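PDB 3TM8: HD-GYP domain-containing protein, which is an unconventional HD-GYP protein that binds two iron ions and probably belongs to the phosphodiesterases that hydrolyse the bacterial messenger cyclic-di-GMP. Local coordinates for residues Thr30-Lys44 with Met75-Leu89. Sequence-based numbering, arbitrary orientation.
Sequences TLRGDQKIDFNAYVK and MYILTDEENSYRTYL. With DMS (dimethyl sulfoxide), chain G.
Tyr42 and Tyr76 form a single antiparallel bridge, a hydrogen-bonded pair, in the small beta-rich region of this HD-GYP protein. Tyr42 N gives to Tyr76 O at 2.7 Å and Tyr76 N gives back to Tyr42 O. The bridge links strand 41-45 to strand 74-78, which pairs with strand 23-27. Before strand 41-45, residues 31-40 run as a loop along the helix that starts at 82.

Glu81, the N-cap residue, takes the backbone NH of Asn40 on the syn side of OE1, 28° out of the carboxylate plane and 3.1 Å from Asn40 N. Its OE2 is salt-bridged to Arg55. Water 3 gives protons to Glu81 OE1 and Asn40 O and accepts from Leu78 N. Ser84 OG donates to Asp38 O from above the carbonyl plane, at 2.8 Å. Water 2 accepts from Asp38 N and donates to Ser84 OG.

Phe39 turns its ring in among the helix side chains, with CG between its backbone N and carbonyl carbon (chi1 49°). Its edge points at the face of Tyr88, planes 83° apart. The edge of Tyr85 meets one face in an offset edge-to-face pair, with Tyr85 CB also over it; Ile37 CB is on the opposite face. Thr30 OG1 lies 2.7 Å from Tyr85 OH and also bonds to Arg27 O.

The extended Gln35 side chain slides past the Tyr88 ring. Its NE2 donates to Tyr88 O at 3.0 Å and also bonds to Asn92. At the ring's far end, Tyr88 OH accepts from Arg32 N at 3.2 Å and is 2.7 Å from the water 1 oxygen, which lies near Gln35 O and Gly33 O.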
ATOM      1  N   THR A  30      -1.032   5.943  11.087  1.00  5.08           N
ATOM      2  CA  THR A  30      -2.093   5.698  12.059  1.00  5.73           C
ATOM      3  C   THR A  30      -2.731   6.978  12.601  1.00  6.40           C
ATOM      4  O   THR A  30      -3.652   6.903  13.407  1.00  7.36           O
ATOM      5  CB  THR A  30      -1.615   4.836  13.254  1.00  6.43           C
ATOM      6  OG1 THR A  30      -0.633   5.547  14.012  1.00  7.07           O
ATOM      7  CG2 THR A  30      -1.058   3.497  12.786  1.00  7.99           C
ATOM      8  N   LEU A  31      -2.225   8.144  12.195  1.00  6.43           N
ATOM      9  CA  LEU A  31      -2.766   9.425  12.659  1.00  6.64           C
ATOM     10  C   LEU A  31      -3.655  10.002  11.567  1.00  6.40           C
ATOM     11  O   LEU A  31      -3.172  10.640  10.629  1.00  7.14           O
ATOM     12  CB  LEU A  31      -1.634  10.391  13.031  1.00  7.54           C
ATOM     13  CG  LEU A  31      -0.734   9.862  14.152  1.00  8.29           C
ATOM     14  CD1 LEU A  31       0.484  10.775  14.317  1.00  9.98           C
ATOM     15  CD2 LEU A  31      -1.495   9.722  15.476  1.00 10.77           C
ATOM     16  N   ARG A  32      -4.952   9.722  11.664  1.00  6.63           N
ATOM     17  CA  ARG A  32      -5.879  10.041  10.590  1.00  7.24           C
ATOM     18  C   ARG A  32      -7.240  10.366  11.169  1.00  7.10           C
ATOM     19  O   ARG A  32      -7.562   9.956  12.287  1.00  7.94           O
ATOM     20  CB  ARG A  32      -6.040   8.846   9.630  1.00  6.53           C
ATOM     21  CG  ARG A  32      -4.779   8.417   8.879  1.00  6.77           C
ATOM     22  CD  ARG A  32      -4.382   9.407   7.772  1.00  6.79           C
ATOM     23  NE  ARG A  32      -3.125   9.021   7.117  1.00  7.18           N
ATOM     24  CZ  ARG A  32      -3.027   8.214   6.061  1.00  8.16           C
ATOM     25  NH1 ARG A  32      -4.110   7.729   5.475  1.00  8.61           N
ATOM     26  NH2 ARG A  32      -1.835   7.912   5.566  1.00  9.78           N
ATOM     27  N   GLY A  33      -8.046  11.087  10.400  1.00  8.47           N
ATOM     28  CA  GLY A  33      -9.426  11.318  10.768  1.00  9.80           C
ATOM     29  C   GLY A  33      -9.620  12.377  11.831  1.00  9.86           C
ATOM     30  O   GLY A  33      -8.669  13.034  12.274  1.00 10.38           O
ATOM     31  N   ASP A  34     -10.873  12.525  12.246  1.00 10.75           N
ATOM     32  CA  ASP A  34     -11.289  13.631  13.101  1.00 12.89           C
ATOM     33  C   ASP A  34     -11.218  13.370  14.612  1.00 12.06           C
ATOM     34  O   ASP A  34     -11.492  14.271  15.403  1.00 12.90           O
ATOM     35  CB  ASP A  34     -12.694  14.119  12.703  1.00 15.90           C
ATOM     36  CG  ASP A  34     -13.764  13.044  12.855  1.00 19.21           C
ATOM     37  OD1 ASP A  34     -13.468  11.841  12.689  1.00 18.67           O
ATOM     38  OD2 ASP A  34     -14.920  13.414  13.143  1.00 23.57           O
ATOM     39  N   GLN A  35     -10.843  12.161  15.023  1.00 11.46           N
ATOM     40  CA  GLN A  35     -10.724  11.888  16.454  1.00 10.79           C
ATOM     41  C   GLN A  35      -9.597  12.724  17.057  1.00  9.72           C
ATOM     42  O   GLN A  35      -8.499  12.771  16.519  1.00  9.90           O
ATOM     43  CB  GLN A  35     -10.492  10.402  16.756  1.00 11.37           C
ATOM     44  CG  GLN A  35     -10.449  10.134  18.257  1.00 12.20           C
ATOM     45  CD  GLN A  35     -10.096   8.709  18.656  1.00 11.98           C
ATOM     46  OE1 GLN A  35      -9.944   8.425  19.847  1.00 12.65           O
ATOM     47  NE2 GLN A  35      -9.953   7.810  17.676  1.00 10.94           N
ATOM     48  N   LYS A  36      -9.869  13.384  18.177  1.00 10.34           N
ATOM     49  CA  LYS A  36      -8.843  14.195  18.828  1.00 10.98           C
ATOM     50  C   LYS A  36      -7.868  13.295  19.571  1.00 11.19           C
ATOM     51  O   LYS A  36      -8.283  12.402  20.315  1.00 12.38           O
ATOM     52  CB  LYS A  36      -9.471  15.199  19.801  1.00 14.46           C
ATOM     53  CG  LYS A  36     -10.383  16.218  19.142  1.00 18.73           C
ATOM     54  CD  LYS A  36     -10.806  17.279  20.143  1.00 23.10           C
ATOM     55  CE  LYS A  36     -11.807  18.251  19.540  1.00 26.48           C
ATOM     56  NZ  LYS A  36     -12.211  19.295  20.524  1.00 28.89           N
ATOM     57  N   ILE A  37      -6.572  13.522  19.387  1.00 10.01           N
ATOM     58  CA  ILE A  37      -5.587  12.698  20.067  1.00  9.33           C
ATOM     59  C   ILE A  37      -5.487  13.111  21.532  1.00 10.22           C
ATOM     60  O   ILE A  37      -5.548  14.292  21.844  1.00 12.45           O
ATOM     61  CB  ILE A  37      -4.197  12.752  19.375  1.00  9.08           C
ATOM     62  CG1 ILE A  37      -3.588  14.153  19.434  1.00  8.92           C
ATOM     63  CG2 ILE A  37      -4.302  12.266  17.925  1.00  9.35           C
ATOM     64  CD1 ILE A  37      -2.190  14.231  18.786  1.00  8.04           C
ATOM     65  N   ASP A  38      -5.354  12.137  22.426  1.00 10.75           N
ATOM     66  CA  ASP A  38      -5.176  12.411  23.854  1.00 11.82           C
ATOM     67  C   ASP A  38      -3.751  12.036  24.252  1.00 10.85           C
ATOM     68  O   ASP A  38      -3.522  11.421  25.296  1.00 14.61           O
ATOM     69  CB  ASP A  38      -6.195  11.621  24.687  1.00 14.56           C
ATOM     70  CG  ASP A  38      -6.077  11.886  26.186  1.00 20.01           C
ATOM     71  OD1 ASP A  38      -5.785  13.034  26.571  1.00 22.18           O
ATOM     72  OD2 ASP A  38      -6.277  10.939  26.983  1.00 22.23           O
ATOM     73  N   PHE A  39      -2.804  12.397  23.390  1.00  9.47           N
ATOM     74  CA  PHE A  39      -1.376  12.194  23.623  1.00  8.57           C
ATOM     75  C   PHE A  39      -0.598  13.202  22.778  1.00  7.22           C
ATOM     76  O   PHE A  39      -1.092  13.663  21.749  1.00  8.91           O
ATOM     77  CB  PHE A  39      -0.953  10.774  23.230  1.00  8.16           C
ATOM     78  CG  PHE A  39      -1.431  10.355  21.861  1.00  8.11           C
ATOM     79  CD1 PHE A  39      -0.663  10.586  20.728  1.00  7.84           C
ATOM     80  CD2 PHE A  39      -2.656   9.730  21.715  1.00  8.00           C
ATOM     81  CE1 PHE A  39      -1.121  10.201  19.467  1.00  8.13           C
ATOM     82  CE2 PHE A  39      -3.121   9.352  20.464  1.00  8.13           C
ATOM     83  CZ  PHE A  39      -2.355   9.581  19.338  1.00  8.70           C
ATOM     84  N   ASN A  40       0.602  13.576  23.220  1.00  6.87           N
ATOM     85  CA  ASN A  40       1.527  14.306  22.355  1.00  7.42           C
ATOM     86  C   ASN A  40       2.183  13.364  21.353  1.00  6.79           C
ATOM     87  O   ASN A  40       2.303  12.173  21.608  1.00  7.36           O
ATOM     88  CB  ASN A  40       2.673  14.906  23.174  1.00  8.74           C
ATOM     89  CG  ASN A  40       2.269  16.115  23.991  1.00 10.04           C
ATOM     90  OD1 ASN A  40       1.204  16.719  23.793  1.00 10.33           O
ATOM     91  ND2 ASN A  40       3.155  16.495  24.913  1.00 10.30           N
ATOM     92  N   ALA A  41       2.674  13.912  20.243  1.00  6.68           N
ATOM     93  CA  ALA A  41       3.523  13.143  19.330  1.00  6.75           C
ATOM     94  C   ALA A  41       4.729  13.977  18.922  1.00  6.66           C
ATOM     95  O   ALA A  41       4.627  15.193  18.722  1.00  7.62           O
ATOM     96  CB  ALA A  41       2.747  12.650  18.109  1.00  8.15           C
ATOM     97  N   TYR A  42       5.865  13.302  18.820  1.00  6.46           N
ATOM     98  CA  TYR A  42       7.159  13.929  18.642  1.00  6.48           C
ATOM     99  C   TYR A  42       7.802  13.477  17.341  1.00  6.02           C
ATOM    100  O   TYR A  42       7.638  12.329  16.920  1.00  6.81           O
ATOM    101  CB  TYR A  42       8.073  13.545  19.809  1.00  6.89           C
ATOM    102  CG  TYR A  42       7.533  13.968  21.160  1.00  6.95           C
ATOM    103  CD1 TYR A  42       8.014  15.106  21.796  1.00  8.06           C
ATOM    104  CD2 TYR A  42       6.522  13.243  21.786  1.00  7.61           C
ATOM    105  CE1 TYR A  42       7.512  15.501  23.023  1.00  8.03           C
ATOM    106  CE2 TYR A  42       6.008  13.632  23.010  1.00  7.70           C
ATOM    107  CZ  TYR A  42       6.505  14.759  23.626  1.00  8.10           C
ATOM    108  OH  TYR A  42       5.987  15.129  24.845  1.00 10.11           O
ATOM    109  N   VAL A  43       8.521  14.396  16.702  1.00  6.48           N
ATOM    110  CA  VAL A  43       9.326  14.093  15.527  1.00  7.08           C
ATOM    111  C   VAL A  43      10.789  14.079  15.965  1.00  6.52           C
ATOM    112  O   VAL A  43      11.236  14.961  16.704  1.00  8.39           O
ATOM    113  CB  VAL A  43       9.125  15.162  14.420  1.00  8.30           C
ATOM    114  CG1 VAL A  43      10.089  14.932  13.261  1.00  9.99           C
ATOM    115  CG2 VAL A  43       7.683  15.163  13.924  1.00 10.15           C
ATOM    116  N   LYS A  44      11.536  13.079  15.516  1.00  7.52           N
ATOM    117  CA  LYS A  44      12.946  12.992  15.865  1.00  8.52           C
ATOM    118  C   LYS A  44      13.775  13.872  14.938  1.00  8.62           C
ATOM    119  O   LYS A  44      13.766  13.681  13.728  1.00 10.40           O
ATOM    120  CB  LYS A  44      13.413  11.536  15.789  1.00 10.05           C
ATOM    121  CG  LYS A  44      14.832  11.315  16.296  1.00 11.86           C
ATOM    122  CD  LYS A  44      15.169   9.824  16.353  1.00 14.53           C
ATOM    123  CE  LYS A  44      15.320   9.224  14.964  1.00 15.02           C
ATOM    124  NZ  LYS A  44      16.597   9.638  14.306  1.00 16.86           N
ATOM    125  N   MET A  75       6.870   8.405  14.215  1.00  7.41           N
ATOM    126  CA  MET A  75       6.916   9.460  15.206  1.00  7.51           C
ATOM    127  C   MET A  75       6.940   8.771  16.555  1.00  6.34           C
ATOM    128  O   MET A  75       6.963   7.540  16.622  1.00  6.84           O
ATOM    129  CB  MET A  75       5.728  10.407  15.070  1.00 10.17           C
ATOM    130  CG  MET A  75       5.883  11.386  13.909  1.00 14.35           C
ATOM    131  SD  MET A  75       4.475  12.489  13.706  1.00 20.12           S
ATOM    132  CE  MET A  75       4.631  13.500  15.174  1.00 20.57           C
ATOM    133  N   TYR A  76       6.954   9.559  17.625  1.00  6.26           N
ATOM    134  CA  TYR A  76       7.188   9.019  18.950  1.00  6.16           C
ATOM    135  C   TYR A  76       6.175   9.586  19.922  1.00  6.08           C
ATOM    136  O   TYR A  76       5.737  10.734  19.786  1.00  7.74           O
ATOM    137  CB  TYR A  76       8.636   9.323  19.390  1.00  6.31           C
ATOM    138  CG  TYR A  76       9.578   8.708  18.392  1.00  6.16           C
ATOM    139  CD1 TYR A  76       9.989   7.389  18.526  1.00  7.59           C
ATOM    140  CD2 TYR A  76       9.967   9.404  17.255  1.00  7.28           C
ATOM    141  CE1 TYR A  76      10.809   6.795  17.580  1.00  8.62           C
ATOM    142  CE2 TYR A  76      10.788   8.813  16.296  1.00  8.02           C
ATOM    143  CZ  TYR A  76      11.200   7.507  16.464  1.00  8.69           C
ATOM    144  OH  TYR A  76      12.003   6.907  15.513  1.00 11.06           O
ATOM    145  N   ILE A  77       5.787   8.769  20.895  1.00  5.93           N
ATOM    146  CA  ILE A  77       4.893   9.217  21.953  1.00  6.33           C
ATOM    147  C   ILE A  77       5.531   8.852  23.279  1.00  6.21           C
ATOM    148  O   ILE A  77       6.388   7.966  23.347  1.00  6.26           O
ATOM    149  CB  ILE A  77       3.486   8.570  21.839  1.00  7.73           C
ATOM    150  CG1 ILE A  77       3.569   7.052  22.032  1.00  8.22           C
ATOM    151  CG2 ILE A  77       2.836   8.953  20.517  1.00  7.67           C
ATOM    152  CD1 ILE A  77       2.211   6.314  22.039  1.00  8.04           C
ATOM    153  N   LEU A  78       5.127   9.535  24.341  1.00  7.02           N
ATOM    154  CA  LEU A  78       5.573   9.153  25.670  1.00  7.67           C
ATOM    155  C   LEU A  78       5.035   7.770  25.990  1.00  8.34           C
ATOM    156  O   LEU A  78       3.859   7.485  25.774  1.00  7.69           O
ATOM    157  CB  LEU A  78       5.070  10.152  26.709  1.00  8.64           C
ATOM    158  CG  LEU A  78       5.693  11.543  26.583  1.00  9.81           C
ATOM    159  CD1 LEU A  78       4.871  12.545  27.384  1.00 11.24           C
ATOM    160  CD2 LEU A  78       7.145  11.531  27.043  1.00 11.74           C
ATOM    161  N   THR A  79       5.891   6.914  26.524  1.00  9.59           N
ATOM    162  CA  THR A  79       5.474   5.567  26.869  1.00 11.29           C
ATOM    163  C   THR A  79       4.304   5.609  27.848  1.00 10.86           C
ATOM    164  O   THR A  79       3.419   4.756  27.817  1.00 10.98           O
ATOM    165  CB  THR A  79       6.663   4.786  27.432  1.00 14.13           C
ATOM    166  OG1 THR A  79       7.734   4.849  26.479  1.00 15.48           O
ATOM    167  CG2 THR A  79       6.293   3.334  27.693  1.00 15.50           C
ATOM    168  N   ASP A  80       4.281   6.627  28.698  1.00 10.88           N
ATOM    169  CA  ASP A  80       3.218   6.753  29.688  1.00 12.94           C
ATOM    170  C   ASP A  80       1.864   7.047  29.038  1.00 12.26           C
ATOM    171  O   ASP A  80       0.822   6.896  29.671  1.00 15.65           O
ATOM    172  CB  ASP A  80       3.572   7.824  30.728  1.00 17.87           C
ATOM    173  CG  ASP A  80       4.741   7.417  31.610  1.00 22.84           C
ATOM    174  OD1 ASP A  80       5.105   6.223  31.606  1.00 24.56           O
ATOM    175  OD2 ASP A  80       5.291   8.292  32.316  1.00 25.58           O
ATOM    176  N   GLU A  81       1.881   7.456  27.775  1.00 10.63           N
ATOM    177  CA  GLU A  81       0.650   7.752  27.043  1.00 10.57           C
ATOM    178  C   GLU A  81       0.299   6.676  26.009  1.00  9.34           C
ATOM    179  O   GLU A  81      -0.598   6.858  25.179  1.00  9.97           O
ATOM    180  CB  GLU A  81       0.748   9.135  26.380  1.00 10.51           C
ATOM    181  CG  GLU A  81       0.884  10.283  27.370  1.00 12.74           C
ATOM    182  CD  GLU A  81       0.492  11.618  26.773  1.00 13.48           C
ATOM    183  OE1 GLU A  81       1.193  12.102  25.864  1.00 12.39           O
ATOM    184  OE2 GLU A  81      -0.525  12.190  27.210  1.00 15.95           O
ATOM    185  N   GLU A  82       0.986   5.545  26.071  1.00  9.12           N
ATOM    186  CA  GLU A  82       0.776   4.505  25.072  1.00  9.69           C
ATOM    187  C   GLU A  82      -0.653   3.954  25.096  1.00  9.20           C
ATOM    188  O   GLU A  82      -1.227   3.642  24.048  1.00  9.94           O
ATOM    189  CB  GLU A  82       1.796   3.380  25.239  1.00 11.89           C
ATOM    190  CG  GLU A  82       1.765   2.370  24.098  1.00 14.79           C
ATOM    191  CD  GLU A  82       2.935   1.405  24.132  1.00 18.07           C
ATOM    192  OE1 GLU A  82       3.678   1.402  25.139  1.00 19.30           O
ATOM    193  OE2 GLU A  82       3.111   0.657  23.150  1.00 20.34           O
ATOM    194  N   ASN A  83      -1.238   3.844  26.283  1.00  9.76           N
ATOM    195  CA  ASN A  83      -2.610   3.358  26.368  1.00 11.86           C
ATOM    196  C   ASN A  83      -3.580   4.288  25.640  1.00 10.60           C
ATOM    197  O   ASN A  83      -4.499   3.828  24.960  1.00 11.52           O
ATOM    198  CB  ASN A  83      -3.044   3.136  27.824  1.00 15.37           C
ATOM    199  CG  ASN A  83      -4.469   2.645  27.933  1.00 22.81           C
ATOM    200  OD1 ASN A  83      -4.790   1.537  27.501  1.00 26.55           O
ATOM    201  ND2 ASN A  83      -5.334   3.465  28.513  1.00 25.89           N
ATOM    202  N   SER A  84      -3.383   5.597  25.785  1.00 10.02           N
ATOM    203  CA  SER A  84      -4.211   6.565  25.075  0.50 11.07           C
ATOM    204  C   SER A  84      -4.097   6.385  23.561  1.00  8.97           C
ATOM    205  O   SER A  84      -5.099   6.466  22.836  1.00 10.75           O
ATOM    206  CB  SER A  84      -3.822   7.991  25.466  0.50 14.51           C
ATOM    207  OG  SER A  84      -4.561   8.937  24.716  0.50 18.07           O
ATOM    208  N   TYR A  85      -2.880   6.136  23.082  1.00  8.26           N
ATOM    209  CA  TYR A  85      -2.652   5.881  21.663  1.00  7.12           C
ATOM    210  C   TYR A  85      -3.343   4.591  21.204  1.00  6.58           C
ATOM    211  O   TYR A  85      -4.009   4.562  20.166  1.00  7.19           O
ATOM    212  CB  TYR A  85      -1.155   5.812  21.352  1.00  7.79           C
ATOM    213  CG  TYR A  85      -0.901   5.319  19.953  1.00  6.90           C
ATOM    214  CD1 TYR A  85      -1.094   6.149  18.854  1.00  7.54           C
ATOM    215  CD2 TYR A  85      -0.529   4.003  19.724  1.00  7.88           C
ATOM    216  CE1 TYR A  85      -0.882   5.692  17.560  1.00  8.14           C
ATOM    217  CE2 TYR A  85      -0.318   3.535  18.438  1.00  8.47           C
ATOM    218  CZ  TYR A  85      -0.505   4.379  17.367  1.00  7.68           C
ATOM    219  OH  TYR A  85      -0.291   3.893  16.097  1.00  9.11           O
ATOM    220  N   ARG A  86      -3.186   3.524  21.976  1.00  7.85           N
ATOM    221  CA  ARG A  86      -3.790   2.256  21.585  1.00  8.96           C
ATOM    222  C   ARG A  86      -5.306   2.369  21.482  1.00  9.31           C
ATOM    223  O   ARG A  86      -5.925   1.811  20.565  1.00  9.96           O
ATOM    224  CB  ARG A  86      -3.401   1.135  22.556  1.00 10.81           C
ATOM    225  CG  ARG A  86      -1.937   0.691  22.463  1.00 14.13           C
ATOM    226  CD  ARG A  86      -1.702  -0.606  23.236  1.00 18.47           C
ATOM    227  NE  ARG A  86      -2.082  -0.479  24.641  1.00 21.44           N
ATOM    228  CZ  ARG A  86      -1.223  -0.352  25.647  1.00 23.31           C
ATOM    229  NH1 ARG A  86       0.084  -0.354  25.416  1.00 23.45           N
ATOM    230  NH2 ARG A  86      -1.671  -0.235  26.891  1.00 24.55           N
ATOM    231  N   THR A  87      -5.918   3.077  22.427  1.00  9.42           N
ATOM    232  CA  THR A  87      -7.370   3.237  22.405  0.50  9.21           C
ATOM    233  C   THR A  87      -7.797   4.150  21.261  1.00  9.20           C
ATOM    234  O   THR A  87      -8.822   3.915  20.630  1.00  9.40           O
ATOM    235  CB  THR A  87      -7.942   3.736  23.753  0.50 10.47           C
ATOM    236  OG1 THR A  87      -7.356   4.997  24.099  0.50  9.71           O
ATOM    237  CG2 THR A  87      -7.667   2.719  24.849  0.50 12.96           C
ATOM    238  N   TYR A  88      -7.001   5.178  20.984  1.00  8.09           N
ATOM    239  CA  TYR A  88      -7.249   6.050  19.841  1.00  8.33           C
ATOM    240  C   TYR A  88      -7.283   5.249  18.545  1.00  7.57           C
ATOM    241  O   TYR A  88      -8.201   5.385  17.732  1.00  7.75           O
ATOM    242  CB  TYR A  88      -6.154   7.122  19.779  1.00  8.36           C
ATOM    243  CG  TYR A  88      -6.034   7.835  18.452  1.00  7.40           C
ATOM    244  CD1 TYR A  88      -6.751   9.002  18.195  1.00  7.80           C
ATOM    245  CD2 TYR A  88      -5.185   7.353  17.459  1.00  7.42           C
ATOM    246  CE1 TYR A  88      -6.639   9.658  16.975  1.00  8.04           C
ATOM    247  CE2 TYR A  88      -5.069   7.997  16.251  1.00  7.19           C
ATOM    248  CZ  TYR A  88      -5.793   9.140  16.002  1.00  7.87           C
ATOM    249  OH  TYR A  88      -5.650   9.760  14.776  1.00  8.07           O
ATOM    250  N   LEU A  89      -6.284   4.397  18.362  1.00  7.78           N
ATOM    251  CA  LEU A  89      -6.179   3.633  17.130  1.00  7.49           C
ATOM    252  C   LEU A  89      -7.322   2.641  16.972  1.00  7.45           C
ATOM    253  O   LEU A  89      -7.934   2.537  15.907  1.00  8.04           O
ATOM    254  CB  LEU A  89      -4.840   2.909  17.088  1.00 11.00           C
ATOM    255  CG  LEU A  89      -4.588   2.090  15.818  1.00 12.92           C
ATOM    256  CD1 LEU A  89      -4.821   2.930  14.560  1.00 13.25           C
ATOM    257  CD2 LEU A  89      -3.181   1.511  15.831  1.00 14.57           C
TER
HETATM  258  S   DMS G 310       1.179  10.380   6.674  1.00 19.22           S
HETATM  259  O   DMS G 310       0.738   8.649   6.593  1.00 18.49           O
HETATM  260  C1  DMS G 310       2.498  10.601   5.452  1.00 18.99           C
HETATM  261  C2  DMS G 310      -0.101  11.425   5.933  1.00 19.38           C
HETATM  262  O   HOH W   1      -6.995  12.043  14.403  1.00  8.92           O
HETATM  263  O   HOH W   2      -6.008   9.436  22.381  1.00 21.21           O
HETATM  264  O   HOH W   3       3.109  11.394  24.089  1.00  8.45           O